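Local coordinates for protein ribonuclease mar1, putative (Trypanosoma cruzi, PDB 1YZV) that is of unproven function but, as a member of the isochorismatase superfamily, is probably a hydrolase, at residues A[12-15]-A[16-20]; A[100-103]-A[104-108]; A[120-123]-A[124-128]; A[129-133]-A[134-138]. All coordinates share one frame; numbering follows the deposited sequence.

Contact 1 of 4, residues A[12-15]-A[16-20]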
ATOM      1  N   LEU A  12       7.731 -13.050 -10.169  1.00 28.29           N
ATOM      2  CA  LEU A  12       6.831 -12.801 -11.272  1.00 26.81           C
ATOM      3  C   LEU A  12       6.463 -14.140 -11.889  1.00 26.53           C
ATOM      4  O   LEU A  12       7.055 -15.169 -11.531  1.00 22.04           O
ATOM      5  CB  LEU A  12       7.527 -11.926 -12.301  1.00 26.03           C
ATOM      6  CG  LEU A  12       7.885 -10.495 -11.848  1.00 22.40           C
ATOM      7  CD1 LEU A  12       8.699  -9.843 -12.906  1.00 21.46           C
ATOM      8  CD2 LEU A  12       6.649  -9.704 -11.499  1.00 25.45           C
ATOM      9  N   LEU A  13       5.529 -14.122 -12.846  1.00 26.56           N
ATOM     10  CA  LEU A  13       5.199 -15.325 -13.605  1.00 23.13           C
ATOM     11  C   LEU A  13       6.478 -15.841 -14.265  1.00 22.19           C
ATOM     12  O   LEU A  13       7.339 -15.062 -14.654  1.00 21.84           O
ATOM     13  CB  LEU A  13       4.175 -15.007 -14.689  1.00 23.24           C
ATOM     14  CG  LEU A  13       2.770 -14.674 -14.197  1.00 23.73           C
ATOM     15  CD1 LEU A  13       2.003 -13.996 -15.308  1.00 25.43           C
ATOM     16  CD2 LEU A  13       2.049 -15.930 -13.717  1.00 29.07           C
ATOM     17  N   LYS A  14       6.632 -17.149 -14.285  1.00 20.94           N
ATOM     18  CA  LYS A  14       7.694 -17.810 -15.036  1.00 23.43           C
ATOM     19  C   LYS A  14       7.357 -17.758 -16.527  1.00 21.57           C
ATOM     20  O   LYS A  14       6.175 -17.552 -16.945  1.00 20.64           O
ATOM     21  CB  LYS A  14       7.830 -19.271 -14.608  1.00 23.42           C
ATOM     22  CG  LYS A  14       8.340 -19.448 -13.162  1.00 29.39           C
ATOM     23  CD  LYS A  14       8.548 -20.910 -12.782  1.00 29.84           C
ATOM     24  CE  LYS A  14       9.108 -21.046 -11.364  1.00 38.48           C
ATOM     25  NZ  LYS A  14       9.087 -22.468 -10.867  1.00 42.49           N
ATOM     26  N   HIS A  15       8.400 -17.940 -17.327  1.00 21.41           N
ATOM     27  CA  HIS A  15       8.272 -18.035 -18.754  1.00 21.24           C
ATOM     28  C   HIS A  15       7.339 -19.192 -19.085  1.00 23.07           C
ATOM     29  O   HIS A  15       7.349 -20.232 -18.386  1.00 21.90           O
ATOM     30  CB  HIS A  15       9.651 -18.262 -19.396  1.00 22.56           C
ATOM     31  CG  HIS A  15       9.628 -18.163 -20.876  1.00 19.57           C
ATOM     32  ND1 HIS A  15       9.193 -19.198 -21.682  1.00 21.24           N
ATOM     33  CD2 HIS A  15       9.925 -17.137 -21.706  1.00 20.76           C
ATOM     34  CE1 HIS A  15       9.222 -18.807 -22.944  1.00 26.50           C
ATOM     35  NE2 HIS A  15       9.614 -17.543 -22.979  1.00 19.13           N
ATOM     36  N   TYR A  16       6.524 -18.995 -20.126  1.00 22.13           N
ATOM     37  CA  TYR A  16       5.496 -19.939 -20.460  1.00 24.76           C
ATOM     38  C   TYR A  16       5.981 -21.365 -20.661  1.00 27.41           C
ATOM     39  O   TYR A  16       5.185 -22.311 -20.470  1.00 26.22           O
ATOM     40  CB  TYR A  16       4.672 -19.502 -21.674  1.00 24.71           C
ATOM     41  CG  TYR A  16       5.416 -19.438 -22.989  1.00 24.83           C
ATOM     42  CD1 TYR A  16       5.633 -20.586 -23.752  1.00 24.97           C
ATOM     43  CD2 TYR A  16       5.850 -18.221 -23.499  1.00 20.05           C
ATOM     44  CE1 TYR A  16       6.341 -20.544 -24.966  1.00 27.88           C
ATOM     45  CE2 TYR A  16       6.512 -18.150 -24.732  1.00 23.15           C
ATOM     46  CZ  TYR A  16       6.712 -19.325 -25.494  1.00 23.19           C
ATOM     47  OH  TYR A  16       7.422 -19.249 -26.688  1.00 24.18           O
ATOM     48  N   GLY A  17       7.234 -21.551 -21.077  1.00 28.66           N
ATOM     49  CA  GLY A  17       7.745 -22.918 -21.210  1.00 30.00           C
ATOM     50  C   GLY A  17       8.193 -23.594 -19.922  1.00 32.18           C
ATOM     51  O   GLY A  17       8.495 -24.773 -19.895  1.00 34.00           O
ATOM     52  N   SER A  18       8.349 -22.822 -18.866  1.00 31.34           N
ATOM     53  CA  SER A  18       8.826 -23.321 -17.599  1.00 32.58           C
ATOM     54  C   SER A  18       7.786 -24.213 -16.871  1.00 34.00           C
ATOM     55  O   SER A  18       8.102 -25.059 -16.058  1.00 35.13           O
ATOM     56  CB  SER A  18       9.181 -22.090 -16.745  1.00 34.38           C
ATOM     57  OG  SER A  18      10.070 -22.403 -15.717  1.00 42.22           O
ATOM     58  N   CYS A  19       6.529 -23.875 -17.042  1.00 34.54           N
ATOM     59  CA  CYS A  19       5.440 -24.533 -16.361  1.00 33.46           C
ATOM     60  C   CYS A  19       4.215 -24.213 -17.177  1.00 34.05           C
ATOM     61  O   CYS A  19       4.276 -23.381 -18.093  1.00 37.65           O
ATOM     62  CB  CYS A  19       5.311 -24.020 -14.937  1.00 33.66           C
ATOM     63  SG  CYS A  19       4.947 -22.216 -14.765  1.00 32.39           S
ATOM     64  N   LYS A  20       3.120 -24.888 -16.899  1.00 33.20           N
ATOM     65  CA  LYS A  20       1.862 -24.553 -17.519  1.00 32.34           C
ATOM     66  C   LYS A  20       1.105 -23.451 -16.739  1.00 29.29           C
ATOM     67  O   LYS A  20       1.339 -23.267 -15.537  1.00 25.11           O
ATOM     68  CB  LYS A  20       1.056 -25.807 -17.626  1.00 35.59           C
ATOM     69  CG  LYS A  20      -0.147 -25.710 -18.481  1.00 41.43           C
ATOM     70  CD  LYS A  20      -0.410 -27.103 -19.093  1.00 42.45           C
ATOM     71  CE  LYS A  20      -1.809 -27.162 -19.680  1.00 42.38           C
ATOM     72  NZ  LYS A  20      -2.086 -28.494 -20.325  1.00 41.58           N
TER

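Contact 2 of 4, residues A[100-103]-A[104-108]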
ATOM      1  N   GLN A 100     -15.074 -29.968 -10.673  1.00 35.12           N
ATOM      2  CA  GLN A 100     -14.784 -30.115 -12.104  1.00 37.66           C
ATOM      3  C   GLN A 100     -13.543 -29.346 -12.608  1.00 37.21           C
ATOM      4  O   GLN A 100     -13.018 -29.613 -13.714  1.00 33.12           O
ATOM      5  CB  GLN A 100     -15.987 -29.655 -12.917  1.00 38.60           C
ATOM      6  CG  GLN A 100     -17.093 -30.710 -13.055  1.00 45.80           C
ATOM      7  CD  GLN A 100     -18.167 -30.279 -14.050  1.00 47.78           C
ATOM      8  OE1 GLN A 100     -18.920 -29.318 -13.802  1.00 60.75           O
ATOM      9  NE2 GLN A 100     -18.188 -30.931 -15.221  1.00 60.98           N
ATOM     10  N   VAL A 101     -13.207 -28.278 -11.895  1.00 33.47           N
ATOM     11  CA  VAL A 101     -12.025 -27.469 -12.213  1.00 32.39           C
ATOM     12  C   VAL A 101     -10.719 -28.053 -11.673  1.00 31.74           C
ATOM     13  O   VAL A 101      -9.681 -27.985 -12.331  1.00 28.93           O
ATOM     14  CB  VAL A 101     -12.227 -26.029 -11.676  1.00 31.15           C
ATOM     15  CG1 VAL A 101     -10.927 -25.199 -11.738  1.00 27.06           C
ATOM     16  CG2 VAL A 101     -13.351 -25.378 -12.456  1.00 32.31           C
ATOM     17  N   MET A 102     -10.808 -28.767 -10.555  1.00 32.13           N
ATOM     18  CA  MET A 102      -9.635 -29.266  -9.860  1.00 31.55           C
ATOM     19  C   MET A 102      -8.709 -30.166 -10.687  1.00 31.55           C
ATOM     20  O   MET A 102      -7.502 -29.985 -10.608  1.00 35.49           O
ATOM     21  CB  MET A 102     -10.055 -29.950  -8.541  1.00 31.12           C
ATOM     22  CG  MET A 102     -10.535 -28.970  -7.498  1.00 39.41           C
ATOM     23  SD  MET A 102      -9.189 -27.986  -6.787  1.00 38.50           S
ATOM     24  CE  MET A 102      -8.426 -29.120  -5.623  1.00 43.78           C
ATOM     25  N   PRO A 103      -9.246 -31.094 -11.512  1.00 30.32           N
ATOM     26  CA  PRO A 103      -8.371 -31.909 -12.374  1.00 32.47           C
ATOM     27  C   PRO A 103      -7.633 -31.127 -13.486  1.00 34.78           C
ATOM     28  O   PRO A 103      -6.805 -31.701 -14.232  1.00 33.64           O
ATOM     29  CB  PRO A 103      -9.333 -32.911 -13.022  1.00 34.79           C
ATOM     30  CG  PRO A 103     -10.656 -32.761 -12.293  1.00 32.18           C
ATOM     31  CD  PRO A 103     -10.672 -31.390 -11.726  1.00 32.74           C
ATOM     32  N   LEU A 104      -7.983 -29.857 -13.650  1.00 33.57           N
ATOM     33  CA  LEU A 104      -7.335 -28.992 -14.639  1.00 33.90           C
ATOM     34  C   LEU A 104      -6.179 -28.193 -14.069  1.00 32.58           C
ATOM     35  O   LEU A 104      -5.289 -27.801 -14.819  1.00 34.23           O
ATOM     36  CB  LEU A 104      -8.358 -28.033 -15.254  1.00 34.73           C
ATOM     37  CG  LEU A 104      -9.063 -28.401 -16.567  1.00 37.73           C
ATOM     38  CD1 LEU A 104      -9.088 -29.825 -16.860  1.00 43.54           C
ATOM     39  CD2 LEU A 104     -10.474 -27.819 -16.597  1.00 38.86           C
ATOM     40  N   VAL A 105      -6.190 -27.947 -12.766  1.00 32.03           N
ATOM     41  CA  VAL A 105      -5.200 -27.095 -12.124  1.00 32.30           C
ATOM     42  C   VAL A 105      -4.464 -27.788 -10.990  1.00 30.36           C
ATOM     43  O   VAL A 105      -3.360 -27.388 -10.639  1.00 29.79           O
ATOM     44  CB  VAL A 105      -5.900 -25.780 -11.586  1.00 32.85           C
ATOM     45  CG1 VAL A 105      -6.913 -26.075 -10.483  1.00 34.60           C
ATOM     46  CG2 VAL A 105      -4.893 -24.786 -11.076  1.00 38.54           C
ATOM     47  N   ASP A 106      -5.085 -28.792 -10.362  1.00 31.23           N
ATOM     48  CA  ASP A 106      -4.426 -29.530  -9.264  1.00 33.39           C
ATOM     49  C   ASP A 106      -3.424 -30.536  -9.850  1.00 34.59           C
ATOM     50  O   ASP A 106      -3.506 -31.730  -9.589  1.00 34.00           O
ATOM     51  CB  ASP A 106      -5.476 -30.248  -8.415  1.00 30.72           C
ATOM     52  CG  ASP A 106      -4.943 -30.768  -7.096  1.00 36.85           C
ATOM     53  OD1 ASP A 106      -3.952 -30.225  -6.537  1.00 38.48           O
ATOM     54  OD2 ASP A 106      -5.637 -31.651  -6.546  1.00 43.55           O
ATOM     55  N   LEU A 107      -2.522 -30.046 -10.687  1.00 34.66           N
ATOM     56  CA  LEU A 107      -1.428 -30.847 -11.293  1.00 35.53           C
ATOM     57  C   LEU A 107      -0.141 -30.075 -11.028  1.00 36.57           C
ATOM     58  O   LEU A 107      -0.137 -28.862 -11.116  1.00 34.48           O
ATOM     59  CB  LEU A 107      -1.636 -30.982 -12.808  1.00 35.93           C
ATOM     60  CG  LEU A 107      -2.954 -31.615 -13.292  1.00 38.95           C
ATOM     61  CD1 LEU A 107      -3.266 -31.321 -14.764  1.00 41.45           C
ATOM     62  CD2 LEU A 107      -2.900 -33.122 -13.059  1.00 43.06           C
ATOM     63  N   PRO A 108       0.959 -30.763 -10.682  1.00 40.33           N
ATOM     64  CA  PRO A 108       2.206 -30.058 -10.363  1.00 38.72           C
ATOM     65  C   PRO A 108       2.756 -29.152 -11.498  1.00 36.07           C
ATOM     66  O   PRO A 108       3.307 -28.112 -11.209  1.00 34.96           O
ATOM     67  CB  PRO A 108       3.176 -31.211 -10.033  1.00 41.35           C
ATOM     68  CG  PRO A 108       2.691 -32.327 -10.780  1.00 44.50           C
ATOM     69  CD  PRO A 108       1.168 -32.220 -10.646  1.00 42.84           C
TER

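Contact 3 of 4, residues A[120-123]-A[124-128]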
ATOM      1  N   THR A 120     -14.677  -8.543  -8.212  1.00 22.13           N
ATOM      2  CA  THR A 120     -13.338  -8.460  -7.581  1.00 21.11           C
ATOM      3  C   THR A 120     -13.335  -8.900  -6.109  1.00 21.83           C
ATOM      4  O   THR A 120     -12.485  -9.665  -5.697  1.00 19.97           O
ATOM      5  CB  THR A 120     -12.762  -7.040  -7.718  1.00 19.19           C
ATOM      6  OG1 THR A 120     -12.920  -6.587  -9.074  1.00 19.14           O
ATOM      7  CG2 THR A 120     -11.264  -7.003  -7.357  1.00 22.70           C
ATOM      8  N   HIS A 121     -14.345  -8.465  -5.347  1.00 18.94           N
ATOM      9  CA  HIS A 121     -14.411  -8.667  -3.915  1.00 19.17           C
ATOM     10  C   HIS A 121     -15.129  -9.929  -3.510  1.00 19.49           C
ATOM     11  O   HIS A 121     -15.285 -10.218  -2.313  1.00 20.19           O
ATOM     12  CB  HIS A 121     -15.059  -7.455  -3.236  1.00 21.90           C
ATOM     13  CG  HIS A 121     -16.484  -7.228  -3.624  1.00 17.71           C
ATOM     14  ND1 HIS A 121     -16.866  -6.993  -4.924  1.00 22.52           N
ATOM     15  CD2 HIS A 121     -17.628  -7.235  -2.884  1.00 18.91           C
ATOM     16  CE1 HIS A 121     -18.186  -6.938  -4.982  1.00 21.00           C
ATOM     17  NE2 HIS A 121     -18.667  -6.999  -3.750  1.00 23.03           N
ATOM     18  N   VAL A 122     -15.621 -10.672  -4.492  1.00 21.75           N
ATOM     19  CA  VAL A 122     -16.331 -11.934  -4.205  1.00 21.51           C
ATOM     20  C   VAL A 122     -15.683 -13.144  -4.865  1.00 22.69           C
ATOM     21  O   VAL A 122     -14.724 -13.717  -4.346  1.00 19.18           O
ATOM     22  CB  VAL A 122     -17.847 -11.828  -4.514  1.00 21.62           C
ATOM     23  CG1 VAL A 122     -18.601 -13.130  -4.139  1.00 22.44           C
ATOM     24  CG2 VAL A 122     -18.446 -10.664  -3.710  1.00 23.94           C
ATOM     25  N   CYS A 123     -16.059 -13.429  -6.095  1.00 23.40           N
ATOM     26  CA  CYS A 123     -15.498 -14.597  -6.777  1.00 23.94           C
ATOM     27  C   CYS A 123     -13.992 -14.517  -7.065  1.00 23.27           C
ATOM     28  O   CYS A 123     -13.254 -15.486  -6.861  1.00 19.52           O
ATOM     29  CB  CYS A 123     -16.376 -14.926  -8.020  1.00 27.64           C
ATOM     30  SG  CYS A 123     -18.175 -15.432  -7.496  1.00 37.95           S
ATOM     31  N   ILE A 124     -13.489 -13.350  -7.468  1.00 21.04           N
ATOM     32  CA  ILE A 124     -12.087 -13.217  -7.717  1.00 22.23           C
ATOM     33  C   ILE A 124     -11.266 -13.343  -6.423  1.00 21.11           C
ATOM     34  O   ILE A 124     -10.283 -14.075  -6.375  1.00 20.63           O
ATOM     35  CB  ILE A 124     -11.738 -11.864  -8.372  1.00 21.12           C
ATOM     36  CG1 ILE A 124     -12.524 -11.683  -9.651  1.00 28.60           C
ATOM     37  CG2 ILE A 124     -10.206 -11.688  -8.517  1.00 23.04           C
ATOM     38  CD1 ILE A 124     -11.956 -12.347 -10.741  1.00 46.72           C
ATOM     39  N   LEU A 125     -11.600 -12.535  -5.434  1.00 22.31           N
ATOM     40  CA  LEU A 125     -10.976 -12.607  -4.141  1.00 21.61           C
ATOM     41  C   LEU A 125     -10.919 -14.032  -3.576  1.00 22.98           C
ATOM     42  O   LEU A 125      -9.872 -14.455  -3.068  1.00 20.29           O
ATOM     43  CB  LEU A 125     -11.724 -11.717  -3.150  1.00 21.48           C
ATOM     44  CG  LEU A 125     -11.139 -11.642  -1.737  1.00 22.09           C
ATOM     45  CD1 LEU A 125      -9.745 -11.081  -1.770  1.00 22.66           C
ATOM     46  CD2 LEU A 125     -12.036 -10.842  -0.774  1.00 20.21           C
ATOM     47  N   GLN A 126     -12.078 -14.679  -3.476  1.00 22.29           N
ATOM     48  CA  GLN A 126     -12.147 -16.017  -2.924  1.00 21.31           C
ATOM     49  C   GLN A 126     -11.394 -17.093  -3.744  1.00 20.35           C
ATOM     50  O   GLN A 126     -10.851 -18.030  -3.182  1.00 22.23           O
ATOM     51  CB  GLN A 126     -13.606 -16.451  -2.640  1.00 19.29           C
ATOM     52  CG  GLN A 126     -14.281 -15.482  -1.675  1.00 19.39           C
ATOM     53  CD  GLN A 126     -15.567 -15.949  -1.112  1.00 23.73           C
ATOM     54  OE1 GLN A 126     -15.807 -17.165  -0.968  1.00 21.53           O
ATOM     55  NE2 GLN A 126     -16.427 -14.987  -0.766  1.00 19.99           N
ATOM     56  N   THR A 127     -11.357 -16.938  -5.055  1.00 22.86           N
ATOM     57  CA  THR A 127     -10.564 -17.820  -5.923  1.00 22.24           C
ATOM     58  C   THR A 127      -9.070 -17.658  -5.648  1.00 22.35           C
ATOM     59  O   THR A 127      -8.344 -18.638  -5.561  1.00 20.77           O
ATOM     60  CB  THR A 127     -10.903 -17.569  -7.425  1.00 20.73           C
ATOM     61  OG1 THR A 127     -12.309 -17.775  -7.664  1.00 22.04           O
ATOM     62  CG2 THR A 127     -10.096 -18.473  -8.347  1.00 26.37           C
ATOM     63  N   ALA A 128      -8.601 -16.417  -5.527  1.00 22.64           N
ATOM     64  CA  ALA A 128      -7.200 -16.151  -5.209  1.00 20.94           C
ATOM     65  C   ALA A 128      -6.832 -16.828  -3.893  1.00 20.49           C
ATOM     66  O   ALA A 128      -5.791 -17.471  -3.810  1.00 22.51           O
ATOM     67  CB  ALA A 128      -6.910 -14.647  -5.115  1.00 22.67           C
TER
HETATM   68  O   HOH W   1     -16.249 -12.185  -0.578  1.00 21.23           O

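Contact 4 of 4, residues A[129-133]-A[134-138]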
ATOM      1  N   ALA A 129      -7.666 -16.647  -2.879  1.00 20.70           N
ATOM      2  CA  ALA A 129      -7.413 -17.243  -1.594  1.00 20.75           C
ATOM      3  C   ALA A 129      -7.328 -18.758  -1.694  1.00 20.30           C
ATOM      4  O   ALA A 129      -6.454 -19.372  -1.079  1.00 20.97           O
ATOM      5  CB  ALA A 129      -8.497 -16.820  -0.576  1.00 21.55           C
ATOM      6  N   ALA A 130      -8.281 -19.364  -2.396  1.00 20.16           N
ATOM      7  CA  ALA A 130      -8.305 -20.826  -2.588  1.00 22.09           C
ATOM      8  C   ALA A 130      -7.047 -21.349  -3.334  1.00 23.99           C
ATOM      9  O   ALA A 130      -6.455 -22.357  -2.943  1.00 23.62           O
ATOM     10  CB  ALA A 130      -9.578 -21.228  -3.335  1.00 24.17           C
ATOM     11  N   LEU A 131      -6.595 -20.621  -4.358  1.00 22.09           N
ATOM     12  CA  LEU A 131      -5.380 -20.952  -5.068  1.00 22.93           C
ATOM     13  C   LEU A 131      -4.155 -20.808  -4.174  1.00 25.11           C
ATOM     14  O   LEU A 131      -3.244 -21.641  -4.205  1.00 24.15           O
ATOM     15  CB  LEU A 131      -5.221 -20.079  -6.337  1.00 23.09           C
ATOM     16  CG  LEU A 131      -6.236 -20.420  -7.426  1.00 22.73           C
ATOM     17  CD1 LEU A 131      -6.284 -19.305  -8.452  1.00 21.81           C
ATOM     18  CD2 LEU A 131      -5.867 -21.778  -8.100  1.00 25.19           C
ATOM     19  N   LEU A 132      -4.166 -19.816  -3.303  1.00 24.69           N
ATOM     20  CA  LEU A 132      -3.054 -19.676  -2.383  1.00 27.43           C
ATOM     21  C   LEU A 132      -3.023 -20.853  -1.418  1.00 30.18           C
ATOM     22  O   LEU A 132      -1.941 -21.339  -1.083  1.00 26.65           O
ATOM     23  CB  LEU A 132      -3.119 -18.376  -1.610  1.00 27.39           C
ATOM     24  CG  LEU A 132      -2.714 -17.080  -2.332  1.00 25.78           C
ATOM     25  CD1 LEU A 132      -2.860 -15.939  -1.362  1.00 31.03           C
ATOM     26  CD2 LEU A 132      -1.271 -17.200  -2.861  1.00 30.58           C
ATOM     27  N   ASP A 133      -4.192 -21.321  -1.004  1.00 28.45           N
ATOM     28  CA  ASP A 133      -4.252 -22.523  -0.196  1.00 31.08           C
ATOM     29  C   ASP A 133      -3.685 -23.742  -0.894  1.00 31.49           C
ATOM     30  O   ASP A 133      -3.262 -24.651  -0.212  1.00 29.83           O
ATOM     31  CB  ASP A 133      -5.679 -22.840   0.240  1.00 33.40           C
ATOM     32  CG  ASP A 133      -6.156 -21.931   1.334  1.00 44.66           C
ATOM     33  OD1 ASP A 133      -5.286 -21.390   2.055  1.00 56.97           O
ATOM     34  OD2 ASP A 133      -7.396 -21.771   1.485  1.00 54.50           O
ATOM     35  N   MET A 134      -3.779 -23.811  -2.217  1.00 29.08           N
ATOM     36  CA  MET A 134      -3.197 -24.909  -3.005  1.00 30.84           C
ATOM     37  C   MET A 134      -1.711 -24.711  -3.357  1.00 30.12           C
ATOM     38  O   MET A 134      -1.170 -25.451  -4.178  1.00 27.35           O
ATOM     39  CB  MET A 134      -3.944 -25.024  -4.326  1.00 29.91           C
ATOM     40  CG  MET A 134      -5.350 -25.484  -4.181  1.00 33.94           C
ATOM     41  SD  MET A 134      -6.270 -25.402  -5.718  1.00 35.55           S
ATOM     42  CE  MET A 134      -5.348 -26.567  -6.712  1.00 31.56           C
ATOM     43  N   LYS A 135      -1.116 -23.635  -2.842  1.00 29.08           N
ATOM     44  CA  LYS A 135       0.277 -23.263  -3.072  1.00 31.60           C
ATOM     45  C   LYS A 135       0.562 -22.984  -4.544  1.00 29.47           C
ATOM     46  O   LYS A 135       1.650 -23.248  -5.038  1.00 29.42           O
ATOM     47  CB  LYS A 135       1.239 -24.298  -2.468  1.00 33.66           C
ATOM     48  CG  LYS A 135       1.044 -24.484  -0.949  1.00 38.32           C
ATOM     49  CD  LYS A 135       2.045 -25.512  -0.401  1.00 43.84           C
ATOM     50  CE  LYS A 135       1.703 -26.038   1.043  1.00 53.34           C
ATOM     51  NZ  LYS A 135       2.533 -27.282   1.441  1.00 53.94           N
ATOM     52  N   LYS A 136      -0.406 -22.375  -5.228  1.00 26.14           N
ATOM     53  CA  LYS A 136      -0.200 -21.913  -6.587  1.00 24.89           C
ATOM     54  C   LYS A 136       0.172 -20.419  -6.560  1.00 26.81           C
ATOM     55  O   LYS A 136      -0.238 -19.686  -5.666  1.00 28.50           O
ATOM     56  CB  LYS A 136      -1.470 -22.119  -7.414  1.00 25.76           C
ATOM     57  CG  LYS A 136      -2.041 -23.551  -7.431  1.00 28.83           C
ATOM     58  CD  LYS A 136      -1.107 -24.510  -8.121  1.00 23.81           C
ATOM     59  CE  LYS A 136      -1.677 -25.915  -8.206  1.00 28.58           C
ATOM     60  NZ  LYS A 136      -0.785 -26.803  -9.055  1.00 23.41           N
ATOM     61  N   LYS A 137       0.887 -19.974  -7.581  1.00 25.09           N
ATOM     62  CA  LYS A 137       1.117 -18.552  -7.841  1.00 25.18           C
ATOM     63  C   LYS A 137      -0.119 -18.044  -8.529  1.00 22.55           C
ATOM     64  O   LYS A 137      -0.714 -18.743  -9.360  1.00 26.45           O
ATOM     65  CB  LYS A 137       2.347 -18.361  -8.763  1.00 24.89           C
ATOM     66  CG  LYS A 137       2.640 -16.849  -9.127  1.00 27.25           C
ATOM     67  CD  LYS A 137       3.889 -16.715 -10.018  1.00 33.92           C
ATOM     68  CE  LYS A 137       5.214 -16.815  -9.216  1.00 36.19           C
ATOM     69  NZ  LYS A 137       6.328 -17.417 -10.051  1.00 34.37           N
ATOM     70  N   VAL A 138      -0.608 -16.899  -8.098  1.00 26.19           N
ATOM     71  CA  VAL A 138      -1.800 -16.317  -8.723  1.00 22.83           C
ATOM     72  C   VAL A 138      -1.603 -14.815  -8.977  1.00 23.26           C
ATOM     73  O   VAL A 138      -1.099 -14.080  -8.121  1.00 22.47           O
ATOM     74  CB  VAL A 138      -3.127 -16.679  -7.948  1.00 26.80           C
ATOM     75  CG1 VAL A 138      -3.032 -16.439  -6.507  1.00 30.40           C
ATOM     76  CG2 VAL A 138      -4.346 -15.956  -8.531  1.00 29.11           C
TER

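Contact 1 of 4, residues A[12-15]-A[16-20]
One face of the Tyr16 ring receives the imidazole of His15: CE1 lies above it, offset toward the rim, 3.3 Å from Tyr16 CE2. The two planes are inclined at 35° with centroids 4.3 Å apart, an oblique pair in which neighbouring side chains run alongside each other. At the imidazole's own edge, near the ring plane, sits the backbone of Gly17, whose N-H makes an almost straight hydrogen bond of 3.1 Å to His15 ND1. CG of His15 stands anti to the backbone N (chi1 -171°), which places the ring beside the carbonyl carbon, ND1 within bonding distance of Gly17 N. With NE2 bonded to Asp186, both ring nitrogens are engaged and the ring's rotation is fixed; Tyr16 OH bonds the other carboxylate oxygen of Asp186. Ser18 N closes the backbone turn on His15 O at 2.8 Å. Farther out, the extended chain of Lys14 passes Ser18, with CD 3.6 Å from OG, before NZ reaches a salt bridge with Glu111. Residues 16-18 have helical backbone angles without the regular helical bonds, and this histidine-bonded turn leads into strand 20-26 of the parallel, Rossmann-like sheet.

Contact 2 of 4, residues A[100-103]-A[104-108]
Met102 O takes two donors from the other segment: Asp106 N at 2.7 Å, nearly in line with the carbonyl bond, and Val105 N at 3.2 Å, from well above the carbonyl plane. One acceptor therefore serves both an i+3 and an i+4 bond. A third backbone hydrogen bond, Leu104 N to Val101 O at 2.9 Å, completes a single short helical turn. The chain turns away directly afterwards, Asp106 being the centre of an inverse gamma turn closed by a weak bond from Leu107 N to Val105 O. This weakly bonded helix, 102-105, lies in the connection from strand 87-91, an outermost strand of the sheet within this chain, to strand 110-118 in its interior, so it belongs to a crossover of the alpha/beta fold.

Among apolar contacts, Val101 CG1 and Val105 CG1 approach to 4.3 Å, one turn apart. Val101 packs on Phe89, and Val105 on Val110 and Val113, so this side of the turn rests on the sheet.

Between polar and apolar groups, Leu104 CB sits 3.2 Å from Val101 O, and Leu107 CD1 comes to 3.6 Å from Pro103 O. The Met102 chain folds back, bent at both chi2 (-72°) and chi3 (-78°), bringing CE to 3.9 Å from Asp106 OD2; the two side chains cross at a slant.

Contact 3 of 4, residues A[120-123]-A[124-128]
Cys123 O is gripped twice by Thr127: OG1 donates to it at 2.6 Å and the backbone N at 3.0 Å, the two donors arriving from opposite faces of the carbonyl plane. Thr127 OG1 lies beside its own backbone N (chi1 -58°), which turns the hydroxyl back along the helix toward this carbonyl; the same oxygen also hydrogen-bonds Met96 N, so a buried hydroxyl links the helix to a loop.

The preceding turn is wider. Leu125 N bonds Thr120 O at 3.0 Å, a pi-type turn, while the buried Thr120 OG1 hydrogen-bonds His153 ND1. Bonding of the i+4 kind sets in with Gln126 N to Val122 O at 2.9 Å, directed almost straight at the carbonyl. His121 O accepts from a water at 2.8 Å that in turn accepts from Gln126 NE2, so the water bridges His121 O and the Gln126 side chain. His121 O, which takes no backbone donor here, and the Gln126 amide both face the third subunit, bonding its Ser175 OG and Met178 O.

Leu125 CD2 lies 3.6 Å from His121 O, and Ile124 CG1 packs 3.9 Å from Thr120 CA. Val122 CG2 lies over one face of the His121 ring, whose ND1 and NE2 are taken by Ser147 and by Glu174 of the third subunit. Cys123, in the first turn of crossover helix 120-133, touches Asp27, consistent with the position of the nucleophilic cysteine in many isochorismatase-family hydrolases.

Contact 4 of 4, residues A[129-133]-A[134-138]
Leu131 O receives Lys136 N at 3.1 Å in an almost straight bond (168°), and Lys135 N bonds Leu132 O at 3.0 Å from well above the carbonyl plane. Met134 N adds a bond to Ala130 O at 3.1 Å and a weak one to Leu131 O. Lys136 bends at chi2 (-66°) and carries NZ away to the carbonyl oxygens of Val110 and Val105. Lys135, with a positive phi of 62°, is the first residue to leave helical geometry, and the two bonds reaching back into the last turn make this a Schellman motif. It brings helix 120-133 to an end and turns the chain into strand 137-146, within the beta-alpha-beta unit that starts at strand 110-118.

Beyond the turn the helix and the new strand close on each other. Val138 points back at the helix and splits its methyls between two leucines: CG2 meets Leu131 CD1 at 3.9 Å and CG1 meets Leu132 CD2 at 4.1 Å, each pair crossing at about a right angle. Met134 CG rests 3.5 Å from Ala130 O, while its sulfur lies beside Leu131 CD2. Leu132 also packs on Arg11 of the third subunit.

Contact 3 is wholly buried, whereas contacts 1, 2 and 4 mix buried and exposed residues nearer the surface. Contacts 3 and 4 share helix 120-133, the first at its start and the second at its finish, with centres about 12 Å apart, and both touch the third subunit. Contact 4 is also a meeting point: Lys137 NZ probably hydrogen-bonds Leu12 O of contact 1, and Met134 packs against Met102 of contact 2. Contacts 1 and 2 do not touch each other. Chemistry follows place: paired aromatic rings in a loop at contact 1, a short weak helix at contact 2, buried hydroxyl and water bonding at contact 3, and a helix end over aliphatic packing at contact 4.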